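Local coordinates for DNA mismatch repair protein PMS1 (Saccharomyces cerevisiae, PDB 3H4L) that takes part in DNA mismatch repair and binds an ATP analogue in its N-terminal region, where it probably hydrolyses ATP as other GHKL-type ATPases do, at residues A29-V34 with Q179-I184; S219-G224 with K280-I285; V232-D237 with K351-D356; E303-F308 with Q312-F317. One frame throughout, in Å; residues are numbered along the deposited sequence.

Contact 1 of 4, residues A29-V34 with Q179-I184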
loop_
_atom_site.group_PDB
_atom_site.type_symbol
_atom_site.label_atom_id
_atom_site.label_comp_id
_atom_site.label_asym_id
_atom_site.label_seq_id
_atom_site.Cartn_x
_atom_site.Cartn_y
_atom_site.Cartn_z
ATOM N N ALA B 29 -10.692 5.892 -14.756
ATOM C CA ALA B 29 -10.335 4.617 -15.358
ATOM C C ALA B 29 -10.653 3.491 -14.381
ATOM O O ALA B 29 -11.262 2.496 -14.758
ATOM C CB ALA B 29 -8.851 4.603 -15.729
ATOM N N VAL B 30 -10.254 3.659 -13.123
ATOM C CA VAL B 30 -10.509 2.653 -12.095
ATOM C C VAL B 30 -11.999 2.412 -11.908
ATOM O O VAL B 30 -12.440 1.265 -11.789
ATOM C CB VAL B 30 -9.920 3.075 -10.740
ATOM C CG1 VAL B 30 -10.246 2.029 -9.680
ATOM C CG2 VAL B 30 -8.411 3.265 -10.868
ATOM N N LYS B 31 -12.773 3.494 -11.865
ATOM C CA LYS B 31 -14.215 3.362 -11.711
ATOM C C LYS B 31 -14.740 2.418 -12.782
ATOM O O LYS B 31 -15.468 1.472 -12.479
ATOM C CB LYS B 31 -14.917 4.696 -11.900
ATOM C CG LYS B 31 -15.091 5.547 -10.680
ATOM C CD LYS B 31 -15.986 6.723 -11.058
ATOM C CE LYS B 31 -16.226 7.672 -9.903
ATOM N NZ LYS B 31 -17.160 8.766 -10.312
ATOM N N GLU B 32 -14.366 2.693 -14.032
ATOM C CA GLU B 32 -14.806 1.907 -15.186
ATOM C C GLU B 32 -14.476 0.426 -15.071
ATOM O O GLU B 32 -15.293 -0.436 -15.430
ATOM C CB GLU B 32 -14.205 2.478 -16.473
ATOM C CG GLU B 32 -14.606 3.935 -16.755
ATOM C CD GLU B 32 -16.091 4.104 -17.043
ATOM O OE1 GLU B 32 -16.870 3.145 -16.839
ATOM O OE2 GLU B 32 -16.486 5.211 -17.469
ATOM N N LEU B 33 -13.285 0.131 -14.560
ATOM C CA LEU B 33 -12.864 -1.251 -14.390
ATOM C C LEU B 33 -13.617 -1.973 -13.258
ATOM O O LEU B 33 -14.082 -3.107 -13.436
ATOM C CB LEU B 33 -11.356 -1.301 -14.151
ATOM C CG LEU B 33 -10.584 -0.744 -15.348
ATOM C CD1 LEU B 33 -9.101 -0.703 -15.022
ATOM C CD2 LEU B 33 -10.866 -1.598 -16.591
ATOM N N VAL B 34 -13.728 -1.329 -12.101
ATOM C CA VAL B 34 -14.446 -1.928 -10.982
ATOM C C VAL B 34 -15.897 -2.206 -11.412
ATOM O O VAL B 34 -16.389 -3.336 -11.274
ATOM C CB VAL B 34 -14.411 -0.987 -9.733
ATOM C CG1 VAL B 34 -15.327 -1.517 -8.630
ATOM C CG2 VAL B 34 -12.970 -0.861 -9.218
ATOM N N GLN B 179 -12.511 2.864 -1.719
ATOM C CA GLN B 179 -13.082 2.643 -0.391
ATOM C C GLN B 179 -14.607 2.627 -0.497
ATOM O O GLN B 179 -15.276 1.808 0.155
ATOM C CB GLN B 179 -12.623 3.735 0.580
ATOM C CG GLN B 179 -11.113 3.737 0.819
ATOM C CD GLN B 179 -10.633 4.953 1.585
ATOM O OE1 GLN B 179 -10.982 6.083 1.256
ATOM N NE2 GLN B 179 -9.816 4.729 2.606
ATOM N N GLY B 180 -15.155 3.507 -1.338
ATOM C CA GLY B 180 -16.597 3.554 -1.519
ATOM C C GLY B 180 -17.177 2.232 -2.018
ATOM O O GLY B 180 -18.170 1.727 -1.495
ATOM N N TYR B 181 -16.551 1.654 -3.032
ATOM C CA TYR B 181 -17.032 0.399 -3.576
ATOM C C TYR B 181 -16.905 -0.734 -2.557
ATOM O O TYR B 181 -17.765 -1.610 -2.467
ATOM C CB TYR B 181 -16.231 0.035 -4.825
ATOM C CG TYR B 181 -16.633 0.744 -6.105
ATOM C CD1 TYR B 181 -17.780 0.366 -6.801
ATOM C CD2 TYR B 181 -15.822 1.747 -6.657
ATOM C CE1 TYR B 181 -18.107 0.952 -8.010
ATOM C CE2 TYR B 181 -16.139 2.340 -7.862
ATOM C CZ TYR B 181 -17.284 1.938 -8.540
ATOM O OH TYR B 181 -17.601 2.512 -9.760
ATOM N N ALA B 182 -15.826 -0.711 -1.785
ATOM C CA ALA B 182 -15.567 -1.762 -0.806
ATOM C C ALA B 182 -16.466 -1.726 0.419
ATOM O O ALA B 182 -16.781 -2.770 0.995
ATOM C CB ALA B 182 -14.110 -1.712 -0.367
ATOM N N ILE B 183 -16.874 -0.538 0.838
ATOM C CA ILE B 183 -17.718 -0.469 2.012
ATOM C C ILE B 183 -19.140 -0.970 1.762
ATOM O O ILE B 183 -19.740 -1.598 2.633
ATOM C CB ILE B 183 -17.760 0.951 2.571
ATOM C CG1 ILE B 183 -16.362 1.340 3.051
ATOM C CG2 ILE B 183 -18.758 1.036 3.714
ATOM C CD1 ILE B 183 -16.267 2.745 3.565
ATOM N N ILE B 184 -19.676 -0.722 0.572
ATOM C CA ILE B 184 -21.035 -1.153 0.285
ATOM C C ILE B 184 -21.132 -2.566 -0.274
ATOM O O ILE B 184 -22.143 -3.237 -0.093
ATOM C CB ILE B 184 -21.719 -0.204 -0.707
ATOM C CG1 ILE B 184 -23.224 -0.499 -0.766
ATOM C CG2 ILE B 184 -21.114 -0.375 -2.086
ATOM C CD1 ILE B 184 -23.983 -0.176 0.521
#
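Between the two helical segments the CA atoms come nearest at V34 and Y181, 8.2 Å apart; A29-V34 lies in helix 26-39 and Q179-I184 at the end of helix 167-184. The Y181 ring lies between the two backbones. V34 CG1 stands almost on the axis of this ring, 3.5 Å from the ring centroid and 10° off the normal, which is a clear CH-pi contact. V34 offers this methyl because CG1 is anti to its backbone N (chi1 172°), and V34 CG1 is within 3.6 Å of both CG and CD1 of Y181. The far end of the tyrosine reaches the neighbouring turn of helix 26-39. There Y181 OH lies 3.6 Å from K31 O, with no hydrogen bond, and 4.0 Å from K31 CG, the two side chains running at about a right angle. The polar demand of the hydroxyl is met by a hydrogen bond with the D35 carboxylate, so Y181 grips helix 26-39 by a ring face and a polar end together. That helix also carries E32, part of the pocket for the bound ATP analogue, as in GHKL-type ATPases. V30 and K31 lean on earlier turns of helix 167-184, so the two helices pack together beyond this point, with F190 of strand 189-195 against both V34 and Y181.

Contact 2 of 4, residues S219-G224 with K280-I285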
loop_
_atom_site.group_PDB
_atom_site.type_symbol
_atom_site.label_atom_id
_atom_site.label_comp_id
_atom_site.label_asym_id
_atom_site.label_seq_id
_atom_site.Cartn_x
_atom_site.Cartn_y
_atom_site.Cartn_z
ATOM N N SER B 219 -12.285 -2.196 8.509
ATOM C CA SER B 219 -11.111 -2.647 7.776
ATOM C C SER B 219 -10.558 -1.470 6.984
ATOM O O SER B 219 -9.362 -1.183 7.009
ATOM C CB SER B 219 -11.484 -3.764 6.800
ATOM O OG SER B 219 -12.113 -4.830 7.477
ATOM N N VAL B 220 -11.456 -0.783 6.293
ATOM C CA VAL B 220 -11.101 0.339 5.447
ATOM C C VAL B 220 -10.703 1.617 6.181
ATOM O O VAL B 220 -10.025 2.463 5.609
ATOM C CB VAL B 220 -12.272 0.620 4.447
ATOM C CG1 VAL B 220 -12.133 1.987 3.805
ATOM C CG2 VAL B 220 -12.298 -0.467 3.374
ATOM N N PHE B 221 -11.096 1.763 7.441
ATOM C CA PHE B 221 -10.758 2.981 8.176
ATOM C C PHE B 221 -10.230 2.752 9.585
ATOM O O PHE B 221 -10.263 3.660 10.417
ATOM C CB PHE B 221 -11.974 3.896 8.246
ATOM C CG PHE B 221 -12.324 4.547 6.941
ATOM C CD1 PHE B 221 -11.547 5.581 6.434
ATOM C CD2 PHE B 221 -13.451 4.147 6.229
ATOM C CE1 PHE B 221 -11.891 6.208 5.244
ATOM C CE2 PHE B 221 -13.800 4.769 5.036
ATOM C CZ PHE B 221 -13.020 5.801 4.545
ATOM N N GLY B 222 -9.743 1.542 9.844
ATOM C CA GLY B 222 -9.204 1.214 11.150
ATOM C C GLY B 222 -10.229 1.341 12.257
ATOM O O GLY B 222 -11.407 1.603 11.994
ATOM N N ALA B 223 -9.768 1.163 13.497
ATOM C CA ALA B 223 -10.613 1.243 14.686
ATOM C C ALA B 223 -11.238 2.622 14.883
ATOM O O ALA B 223 -12.272 2.758 15.542
ATOM C CB ALA B 223 -9.807 0.863 15.915
ATOM N N GLY B 224 -10.610 3.647 14.325
ATOM C CA GLY B 224 -11.163 4.982 14.459
ATOM C C GLY B 224 -12.346 5.134 13.523
ATOM O O GLY B 224 -13.168 6.037 13.678
ATOM N N LYS B 280 -15.666 17.474 5.469
ATOM C CA LYS B 280 -16.668 16.632 4.828
ATOM C C LYS B 280 -15.881 15.715 3.889
ATOM O O LYS B 280 -16.251 15.510 2.734
ATOM C CB LYS B 280 -17.654 17.495 4.039
ATOM N N ASP B 281 -14.786 15.167 4.408
ATOM C CA ASP B 281 -13.906 14.302 3.635
ATOM C C ASP B 281 -14.255 12.822 3.684
ATOM O O ASP B 281 -13.639 12.017 2.989
ATOM C CB ASP B 281 -12.452 14.482 4.098
ATOM C CG ASP B 281 -12.196 13.895 5.481
ATOM O OD1 ASP B 281 -11.012 13.752 5.859
ATOM O OD2 ASP B 281 -13.175 13.580 6.190
ATOM N N ARG B 282 -15.232 12.456 4.500
ATOM C CA ARG B 282 -15.601 11.053 4.609
ATOM C C ARG B 282 -17.111 10.839 4.516
ATOM O O ARG B 282 -17.746 10.402 5.481
ATOM C CB ARG B 282 -15.064 10.485 5.927
ATOM C CG ARG B 282 -15.091 8.964 6.019
ATOM C CD ARG B 282 -14.353 8.449 7.259
ATOM N NE ARG B 282 -12.947 8.851 7.270
ATOM C CZ ARG B 282 -12.036 8.394 8.127
ATOM N NH1 ARG B 282 -12.365 7.505 9.061
ATOM N NH2 ARG B 282 -10.787 8.828 8.045
ATOM N N GLN B 283 -17.680 11.133 3.348
ATOM C CA GLN B 283 -19.118 10.973 3.147
ATOM C C GLN B 283 -19.452 10.086 1.931
ATOM O O GLN B 283 -19.122 10.422 0.794
ATOM C CB GLN B 283 -19.768 12.358 3.004
ATOM C CG GLN B 283 -19.264 13.391 4.023
ATOM C CD GLN B 283 -20.127 14.647 4.088
ATOM O OE1 GLN B 283 -20.466 15.242 3.065
ATOM N NE2 GLN B 283 -20.476 15.059 5.301
ATOM N N PHE B 284 -20.109 8.952 2.189
ATOM C CA PHE B 284 -20.495 8.005 1.136
ATOM C C PHE B 284 -22.001 7.740 1.150
ATOM O O PHE B 284 -22.582 7.457 2.205
ATOM C CB PHE B 284 -19.788 6.653 1.315
ATOM C CG PHE B 284 -18.296 6.738 1.310
ATOM C CD1 PHE B 284 -17.606 7.106 2.450
ATOM C CD2 PHE B 284 -17.572 6.443 0.157
ATOM C CE1 PHE B 284 -16.213 7.179 2.447
ATOM C CE2 PHE B 284 -16.179 6.514 0.146
ATOM C CZ PHE B 284 -15.501 6.883 1.294
ATOM N N ILE B 285 -22.624 7.804 -0.022
ATOM C CA ILE B 285 -24.062 7.560 -0.148
ATOM C C ILE B 285 -24.313 6.562 -1.260
ATOM O O ILE B 285 -23.751 6.673 -2.355
ATOM C CB ILE B 285 -24.816 8.819 -0.525
ATOM C CG1 ILE B 285 -24.200 9.355 -1.817
ATOM C CG2 ILE B 285 -24.774 9.816 0.612
ATOM C CD1 ILE B 285 -24.681 10.663 -2.256
#
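F221 and R282 form an aromatic-guanidinium contact between helix 213-221 and the loop that leads into strand 283-287, an outermost strand of the four-stranded sheet. The phenyl ring and the guanidinium lie nearly flat against each other, their planes 21° apart. F221 CD1 sits over the centre of the guanidinium, 3.3 Å from CZ of R282, and the two side chains lie alongside, pointing opposite ways. The arginine's aliphatic part shares the ring as well: R282 CD is 4.0 Å from the F221 ring centroid and 14° off the normal, a CH-pi contact over the same face. R282 reaches this place because its chain is extended to CD and then bends at chi3 (-60°), which lays the NE end along the phenyl face. V220 CG1 meets the opposite face, so the ring is sandwiched between its own helix and the arginine. F221 CZ also approaches F284 CE1 at 4.1 Å, and the F284 and F317 rings meet with their planes about 10° apart. E72 of the second subunit packs on R282, and H78 of that subunit is hydrogen-bonded with V220 O. Across this contact the guanidinium meets the phenyl by its face, not by its N-H groups. R282 NH2 lies close to R277 NH2, and the D281-R277 salt bridge may temper the gathered positive charge.

Contact 3 of 4, residues V232-D237 with K351-D356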
loop_
_atom_site.group_PDB
_atom_site.type_symbol
_atom_site.label_atom_id
_atom_site.label_comp_id
_atom_site.label_asym_id
_atom_site.label_seq_id
_atom_site.Cartn_x
_atom_site.Cartn_y
_atom_site.Cartn_z
ATOM N N VAL B 232 -27.802 3.416 11.534
ATOM C CA VAL B 232 -28.956 4.145 11.038
ATOM C C VAL B 232 -29.859 3.113 10.380
ATOM O O VAL B 232 -29.409 2.333 9.544
ATOM C CB VAL B 232 -28.536 5.223 10.001
ATOM C CG1 VAL B 232 -29.763 5.865 9.356
ATOM C CG2 VAL B 232 -27.702 6.284 10.683
ATOM N N ASP B 233 -31.129 3.102 10.776
ATOM C CA ASP B 233 -32.110 2.162 10.230
ATOM C C ASP B 233 -33.423 2.927 10.049
ATOM O O ASP B 233 -34.303 2.873 10.911
ATOM C CB ASP B 233 -32.323 1.002 11.208
ATOM C CG ASP B 233 -32.772 -0.279 10.519
ATOM O OD1 ASP B 233 -33.577 -0.203 9.563
ATOM O OD2 ASP B 233 -32.328 -1.368 10.949
ATOM N N LEU B 234 -33.552 3.638 8.931
ATOM C CA LEU B 234 -34.749 4.432 8.669
ATOM C C LEU B 234 -35.645 3.922 7.541
ATOM O O LEU B 234 -35.190 3.229 6.622
ATOM C CB LEU B 234 -34.348 5.876 8.361
ATOM C CG LEU B 234 -33.536 6.594 9.435
ATOM C CD1 LEU B 234 -33.233 8.009 8.975
ATOM C CD2 LEU B 234 -34.310 6.603 10.743
ATOM N N VAL B 235 -36.925 4.278 7.621
ATOM C CA VAL B 235 -37.893 3.897 6.601
ATOM C C VAL B 235 -38.766 5.101 6.251
ATOM O O VAL B 235 -39.704 5.432 6.981
ATOM C CB VAL B 235 -38.812 2.744 7.073
ATOM C CG1 VAL B 235 -39.802 2.384 5.971
ATOM C CG2 VAL B 235 -37.985 1.528 7.428
ATOM N N LEU B 236 -38.446 5.756 5.136
ATOM C CA LEU B 236 -39.204 6.915 4.673
ATOM C C LEU B 236 -40.410 6.450 3.858
ATOM O O LEU B 236 -40.268 6.028 2.711
ATOM C CB LEU B 236 -38.326 7.801 3.791
ATOM C CG LEU B 236 -36.918 8.084 4.310
ATOM C CD1 LEU B 236 -36.123 8.845 3.258
ATOM C CD2 LEU B 236 -37.007 8.866 5.609
ATOM N N ASP B 237 -41.598 6.510 4.448
ATOM C CA ASP B 237 -42.798 6.102 3.730
ATOM C C ASP B 237 -43.159 7.242 2.787
ATOM O O ASP B 237 -43.527 8.330 3.230
ATOM C CB ASP B 237 -43.945 5.851 4.706
ATOM C CG ASP B 237 -45.166 5.267 4.025
ATOM O OD1 ASP B 237 -45.694 5.914 3.097
ATOM O OD2 ASP B 237 -45.594 4.159 4.417
ATOM N N LYS B 351 -34.961 14.893 5.794
ATOM C CA LYS B 351 -34.469 15.958 6.654
ATOM C C LYS B 351 -35.064 15.887 8.053
ATOM O O LYS B 351 -34.338 15.962 9.039
ATOM C CB LYS B 351 -34.769 17.323 6.031
ATOM C CG LYS B 351 -34.121 18.498 6.757
ATOM C CD LYS B 351 -34.590 19.847 6.197
ATOM C CE LYS B 351 -34.282 19.993 4.703
ATOM N NZ LYS B 351 -34.722 21.309 4.139
ATOM N N THR B 352 -36.380 15.728 8.146
ATOM C CA THR B 352 -37.015 15.662 9.456
ATOM C C THR B 352 -36.802 14.303 10.119
ATOM O O THR B 352 -36.661 14.225 11.338
ATOM C CB THR B 352 -38.542 15.956 9.374
ATOM O OG1 THR B 352 -39.247 14.798 8.901
ATOM C CG2 THR B 352 -38.804 17.125 8.425
ATOM N N THR B 353 -36.773 13.239 9.314
ATOM C CA THR B 353 -36.579 11.880 9.829
ATOM C C THR B 353 -35.198 11.715 10.455
ATOM O O THR B 353 -35.044 11.043 11.478
ATOM C CB THR B 353 -36.740 10.806 8.723
ATOM O OG1 THR B 353 -38.114 10.715 8.326
ATOM C CG2 THR B 353 -36.287 9.449 9.236
ATOM N N LEU B 354 -34.195 12.324 9.831
ATOM C CA LEU B 354 -32.839 12.250 10.348
ATOM C C LEU B 354 -32.763 13.145 11.580
ATOM O O LEU B 354 -32.316 12.721 12.645
ATOM C CB LEU B 354 -31.833 12.723 9.291
ATOM C CG LEU B 354 -30.375 12.675 9.752
ATOM C CD1 LEU B 354 -29.976 11.225 9.983
ATOM C CD2 LEU B 354 -29.470 13.323 8.720
ATOM N N SER B 355 -33.215 14.385 11.419
ATOM C CA SER B 355 -33.217 15.359 12.503
ATOM C C SER B 355 -33.777 14.732 13.776
ATOM O O SER B 355 -33.135 14.747 14.827
ATOM C CB SER B 355 -34.065 16.576 12.114
ATOM O OG SER B 355 -34.031 17.571 13.126
ATOM N N ASP B 356 -34.974 14.169 13.670
ATOM C CA ASP B 356 -35.609 13.539 14.814
ATOM C C ASP B 356 -34.840 12.295 15.263
ATOM O O ASP B 356 -35.029 11.817 16.381
ATOM C CB ASP B 356 -37.066 13.200 14.477
ATOM C CG ASP B 356 -37.337 11.713 14.480
ATOM O OD1 ASP B 356 -36.574 10.961 13.830
ATOM O OD2 ASP B 356 -38.322 11.301 15.128
#
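Apolar contacts carry the junction between V232-D237 and K351-D356, with T353 set between two leucines. L234 and T353 meet end to end, L234 CD1 3.4 Å from T353 CG2; the other leucine methyl, L234 CD2, stands a little farther from the same carbon at 3.8 Å. The threonine presents CG2 this way because that methyl is anti to its backbone N, with chi1, measured to OG1, at -70°. L236 meets T353 from another direction, L236 CD2 touching CB and CG2 of T353, each at 3.7 Å. The two segments belong to an alpha/beta layer packing: strand 229-237, an outermost strand of the four-stranded sheet, lies against helix 343-362, the axes of the two segments 9.7 Å apart at closest and 148° between their chain directions, so they run roughly antiparallel. The leucines alternate along the strand with V235, whose CB points away from the helix, as expected of an extended chain facing a helix on one side. No hydrogen bond joins the segments. T353 OG1 lies 3.5 Å from L236 CD2, yet it is hydrogen-bonded within the helix to I349 O, one turn earlier, which probably lowers the cost of placing a hydroxyl against leucine methyls. The strand is tied to its sheet neighbour instead: backbone hydrogen bonds link L234 with V264 and L236 with I262, in strand 261-269.

Contact 4 of 4, residues E303-F308 with Q312-F317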
loop_
_atom_site.group_PDB
_atom_site.type_symbol
_atom_site.label_atom_id
_atom_site.label_comp_id
_atom_site.label_asym_id
_atom_site.label_seq_id
_atom_site.Cartn_x
_atom_site.Cartn_y
_atom_site.Cartn_z
ATOM N N GLU B 303 -26.546 20.119 6.681
ATOM C CA GLU B 303 -27.290 21.140 7.407
ATOM C C GLU B 303 -27.951 20.580 8.666
ATOM O O GLU B 303 -27.765 21.113 9.766
ATOM C CB GLU B 303 -28.332 21.782 6.487
ATOM C CG GLU B 303 -29.469 20.880 6.080
ATOM C CD GLU B 303 -30.187 21.401 4.857
ATOM O OE1 GLU B 303 -31.268 20.862 4.522
ATOM O OE2 GLU B 303 -29.659 22.346 4.226
ATOM N N VAL B 304 -28.712 19.501 8.501
ATOM C CA VAL B 304 -29.393 18.855 9.619
ATOM C C VAL B 304 -28.412 18.518 10.733
ATOM O O VAL B 304 -28.765 18.564 11.907
ATOM C CB VAL B 304 -30.079 17.547 9.176
ATOM C CG1 VAL B 304 -30.785 16.903 10.359
ATOM C CG2 VAL B 304 -31.063 17.831 8.053
ATOM N N TYR B 305 -27.182 18.176 10.362
ATOM C CA TYR B 305 -26.154 17.830 11.342
ATOM C C TYR B 305 -25.610 19.072 12.044
ATOM O O TYR B 305 -25.332 19.046 13.246
ATOM C CB TYR B 305 -24.994 17.092 10.673
ATOM C CG TYR B 305 -23.940 16.618 11.647
ATOM C CD1 TYR B 305 -24.128 15.460 12.398
ATOM C CD2 TYR B 305 -22.764 17.345 11.841
ATOM C CE1 TYR B 305 -23.174 15.034 13.315
ATOM C CE2 TYR B 305 -21.805 16.930 12.756
ATOM C CZ TYR B 305 -22.015 15.775 13.491
ATOM O OH TYR B 305 -21.074 15.367 14.415
ATOM N N LYS B 306 -25.440 20.152 11.284
ATOM C CA LYS B 306 -24.937 21.406 11.831
ATOM C C LYS B 306 -25.775 21.790 13.049
ATOM O O LYS B 306 -25.246 22.065 14.129
ATOM C CB LYS B 306 -25.012 22.505 10.772
ATOM N N THR B 307 -27.092 21.784 12.870
ATOM C CA THR B 307 -28.010 22.143 13.938
ATOM C C THR B 307 -27.715 21.440 15.259
ATOM O O THR B 307 -28.149 21.899 16.311
ATOM C CB THR B 307 -29.473 21.858 13.533
ATOM O OG1 THR B 307 -29.667 20.446 13.389
ATOM C CG2 THR B 307 -29.806 22.549 12.213
ATOM N N PHE B 308 -26.978 20.334 15.212
ATOM C CA PHE B 308 -26.649 19.599 16.434
ATOM C C PHE B 308 -25.189 19.767 16.813
ATOM O O PHE B 308 -24.823 19.644 17.982
ATOM C CB PHE B 308 -26.943 18.101 16.280
ATOM C CG PHE B 308 -28.399 17.774 16.111
ATOM C CD1 PHE B 308 -29.026 17.935 14.882
ATOM C CD2 PHE B 308 -29.148 17.309 17.184
ATOM C CE1 PHE B 308 -30.382 17.635 14.720
ATOM C CE2 PHE B 308 -30.500 17.008 17.035
ATOM C CZ PHE B 308 -31.119 17.172 15.800
ATOM N N GLN B 312 -18.497 20.952 13.013
ATOM C CA GLN B 312 -18.051 19.678 12.435
ATOM C C GLN B 312 -19.001 19.121 11.388
ATOM O O GLN B 312 -20.189 19.439 11.380
ATOM C CB GLN B 312 -17.881 18.609 13.515
ATOM C CG GLN B 312 -16.810 18.886 14.531
ATOM C CD GLN B 312 -16.647 17.748 15.502
ATOM O OE1 GLN B 312 -17.600 17.349 16.172
ATOM N NE2 GLN B 312 -15.435 17.212 15.585
ATOM N N PHE B 313 -18.461 18.270 10.519
ATOM C CA PHE B 313 -19.235 17.621 9.465
ATOM C C PHE B 313 -19.361 16.146 9.818
ATOM O O PHE B 313 -18.450 15.555 10.400
ATOM C CB PHE B 313 -18.543 17.765 8.110
ATOM C CG PHE B 313 -18.309 19.186 7.702
ATOM C CD1 PHE B 313 -17.201 19.885 8.172
ATOM C CD2 PHE B 313 -19.213 19.843 6.875
ATOM C CE1 PHE B 313 -16.998 21.216 7.824
ATOM C CE2 PHE B 313 -19.019 21.175 6.521
ATOM C CZ PHE B 313 -17.909 21.861 6.998
ATOM N N PRO B 314 -20.493 15.528 9.467
ATOM C CA PRO B 314 -20.702 14.112 9.773
ATOM C C PRO B 314 -20.063 13.134 8.802
ATOM O O PRO B 314 -20.004 13.385 7.600
ATOM C CB PRO B 314 -22.215 13.993 9.755
ATOM C CG PRO B 314 -22.582 14.910 8.623
ATOM C CD PRO B 314 -21.707 16.124 8.879
ATOM N N ALA B 315 -19.573 12.021 9.337
ATOM C CA ALA B 315 -19.013 10.971 8.498
ATOM C C ALA B 315 -20.272 10.230 8.023
ATOM O O ALA B 315 -21.155 9.923 8.828
ATOM C CB ALA B 315 -18.126 10.050 9.316
ATOM N N VAL B 316 -20.366 9.951 6.725
ATOM C CA VAL B 316 -21.554 9.293 6.198
ATOM C C VAL B 316 -21.337 7.987 5.453
ATOM O O VAL B 316 -20.397 7.842 4.675
ATOM C CB VAL B 316 -22.322 10.222 5.251
ATOM C CG1 VAL B 316 -23.702 9.626 4.946
ATOM C CG2 VAL B 316 -22.427 11.601 5.860
ATOM N N PHE B 317 -22.244 7.050 5.703
ATOM C CA PHE B 317 -22.250 5.731 5.081
ATOM C C PHE B 317 -23.715 5.317 5.054
ATOM O O PHE B 317 -24.170 4.540 5.893
ATOM C CB PHE B 317 -21.455 4.717 5.909
ATOM C CG PHE B 317 -20.029 5.099 6.128
ATOM C CD1 PHE B 317 -19.613 5.589 7.360
ATOM C CD2 PHE B 317 -19.100 4.979 5.101
ATOM C CE1 PHE B 317 -18.285 5.955 7.573
ATOM C CE2 PHE B 317 -17.764 5.342 5.300
ATOM C CZ PHE B 317 -17.358 5.830 6.537
#
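Y305 and P314 carry this contact, and Q312 adds its backbone. Y305 of helix 295-306 lays one ring face against the proline. P314 CB stands 3.7 Å from the ring centroid of Y305, 15° off the normal, a CH-pi contact shifted toward the rim, while P314 CD comes to 3.4 Å from Y305 CD2. The pyrrolidine thus lies along the phenol face, the two side chains running counter to one another. Y305 reaches the proline because its CG is anti to the backbone N, chi1 -176°, which swings the ring out from the helix toward P314. Q312 meets the same ring at its rim: Q312 O lies near the ring plane, 3.3 Å from CE2 of Y305, against the C-H edge. The amide of Q312 turns elsewhere, its NE2 hydrogen-bonded to G274 O and its OE1 to G276 N, which pins the loop before strand 316-321. P314 O accepts a hydrogen bond from Q283 NE2, on the adjacent strand. These residues lie at the turn of a beta-alpha-beta unit, strand 283-287, helix 295-306 and strand 316-321, where the chain leaves the helix and returns to the sheet. Chemically, the ring serves twice: its face accepts proline C-H groups, and its edge C-H atoms, slightly positive, would suit a carbonyl oxygen, so shape and weak electrostatics probably account for the contact, since no hydrogen bond joins the two segments.

In the fold
Contact 1 comes first along the chain and joins two helices that pack with the eight-stranded sheet of the nucleotide-binding part; the other three involve the four-stranded sheet and the helices packed on it. Contact 2 opens next, its segments alternating with those of contact 3, and both segments of contact 4 fall between those of contact 3. Contacts 1 and 2, centres 15 Å apart, touch through G180 and F284, I183 and F221, so helix 167-184 bridges the two parts. Contacts 2 and 4 lie 14 Å apart on neighbouring strands, as do contacts 3 and 4 through helices 295-306 and 343-362. Packing thus runs continuously from the ATP-site helix to the outer helix.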